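Local coordinates for sortase family protein (Clostridium perfringens, PDB 4D70) that acts as a class D sortase, a cysteine transpeptidase that probably cleaves sorting signals and joins surface proteins to the cell wall, at residues Phe146-Ser149 and Pro150-Asp154. Residues are numbered along the deposited sequence; the frame is centred on the assembly and turned at random.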
loop_
_atom_site.group_PDB
_atom_site.type_symbol
_atom_site.label_atom_id
_atom_site.label_comp_id
_atom_site.label_asym_id
_atom_site.label_seq_id
_atom_site.Cartn_x
_atom_site.Cartn_y
_atom_site.Cartn_z
ATOM N N PHE A 146 4.322 11.249 -10.350
ATOM C CA PHE A 146 5.596 11.830 -10.718
ATOM C C PHE A 146 6.762 10.866 -10.568
ATOM O O PHE A 146 6.630 9.788 -9.967
ATOM C CB PHE A 146 5.866 13.139 -9.977
ATOM C CG PHE A 146 6.012 12.971 -8.476
ATOM C CD1 PHE A 146 4.924 13.035 -7.680
ATOM C CD2 PHE A 146 7.266 12.829 -7.888
ATOM C CE1 PHE A 146 5.032 12.949 -6.301
ATOM C CE2 PHE A 146 7.386 12.715 -6.542
ATOM C CZ PHE A 146 6.262 12.789 -5.727
ATOM N N VAL A 147 7.884 11.246 -11.181
ATOM C CA VAL A 147 9.101 10.434 -11.141
ATOM C C VAL A 147 10.116 11.200 -10.314
ATOM O O VAL A 147 10.226 12.396 -10.451
ATOM C CB VAL A 147 9.690 10.280 -12.547
ATOM C CG1 VAL A 147 11.001 9.488 -12.502
ATOM C CG2 VAL A 147 8.702 9.539 -13.435
ATOM N N THR A 148 10.858 10.513 -9.502
ATOM C CA THR A 148 11.819 11.123 -8.628
ATOM C C THR A 148 12.991 10.174 -8.429
ATOM O O THR A 148 13.007 9.061 -8.987
ATOM C CB THR A 148 11.181 11.564 -7.273
ATOM O OG1 THR A 148 12.102 12.399 -6.595
ATOM C CG2 THR A 148 10.878 10.384 -6.347
ATOM N N SER A 149 13.975 10.584 -7.631
ATOM C CA SER A 149 15.103 9.697 -7.328
ATOM C C SER A 149 14.862 8.738 -6.206
ATOM O O SER A 149 14.027 8.966 -5.327
ATOM C CB SER A 149 16.390 10.518 -7.010
ATOM O OG SER A 149 16.259 11.142 -5.764
ATOM N N PRO A 150 15.694 7.686 -6.165
ATOM C CA PRO A 150 15.669 6.783 -5.020
ATOM C C PRO A 150 16.075 7.427 -3.708
ATOM O O PRO A 150 15.739 6.917 -2.688
ATOM C CB PRO A 150 16.653 5.687 -5.414
ATOM C CG PRO A 150 16.753 5.784 -6.908
ATOM C CD PRO A 150 16.647 7.238 -7.197
ATOM N N SER A 151 16.704 8.582 -3.724
ATOM C CA SER A 151 17.083 9.245 -2.476
ATOM C C SER A 151 16.017 10.263 -2.005
ATOM O O SER A 151 16.186 10.884 -0.939
ATOM C CB SER A 151 18.440 9.958 -2.660
ATOM O OG SER A 151 18.293 11.078 -3.553
ATOM N N ASP A 152 14.924 10.445 -2.770
ATOM C CA ASP A 152 13.874 11.417 -2.401
ATOM C C ASP A 152 12.964 10.789 -1.349
ATOM O O ASP A 152 11.953 10.107 -1.623
ATOM C CB ASP A 152 13.092 11.847 -3.641
ATOM C CG ASP A 152 12.069 12.928 -3.357
ATOM O OD1 ASP A 152 11.910 13.332 -2.188
ATOM O OD2 ASP A 152 11.411 13.372 -4.334
ATOM N N THR A 153 13.367 11.004 -0.113
ATOM C CA THR A 153 12.677 10.506 1.043
ATOM C C THR A 153 11.388 11.329 1.364
ATOM O O THR A 153 10.504 10.874 2.114
ATOM C CB THR A 153 13.706 10.535 2.201
ATOM O OG1 THR A 153 13.277 9.660 3.205
ATOM C CG2 THR A 153 13.901 11.937 2.740
ATOM N N ASP A 154 11.270 12.545 0.790
ATOM C CA ASP A 154 10.095 13.428 1.060
ATOM C C ASP A 154 8.754 12.789 0.608
ATOM O O ASP A 154 7.694 13.178 1.091
ATOM C CB ASP A 154 10.211 14.757 0.374
ATOM C CG ASP A 154 11.147 15.705 1.124
ATOM O OD1 ASP A 154 11.615 15.331 2.227
ATOM O OD2 ASP A 154 11.385 16.813 0.610
HETATM O O HOH W 1 11.932 7.878 -3.628
#
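The carbonyl oxygen of S149 is held by two donors: the backbone N of D152, with S149 O to D152 N at 3.1 Å, and a water that donates to S149 O. The N-H...O angle of 163° makes the backbone bond nearly straight. This bond closes a type I beta turn from S149 to D152, with P150 and S151 at its corners. The same water also donates to D152 O at 3.0 Å, tying the first and last carbonyls of the turn together.

A second link joins side chains across the turn. T148 OG1 donates to D152 OD2 at 2.6 Å, reaching the anti lone pair of that oxygen, on the side away from OD1. T148 OG1 (chi1 -168°) and D152 CG (chi1 -175°) both lie anti to their backbone N, which brings hydroxyl and carboxylate together, and the two side chains cross at about a right angle. T148 CG2 lies 3.8 Å from D152 CB, adding a carbon contact beside the bond. The other carboxylate oxygen, D152 OD1, accepts a weak bond from D154 N, so the carboxylate bridges the strand end and the chain beyond the turn. Along the turn, the hydroxyls S149 OG and S151 OG are hydrogen-bonded at 3.0 Å, and either may be the donor.

At the protein surface, the turn begins the connection from strand 137-148 to strand 163-171 of the sortase beta-barrel, corresponding to the family's beta6/beta7 loop. T148 pairs through its backbone with R177 of the antiparallel strand 176-184, its side chain touches I179 and V155, and P150 packs on R177.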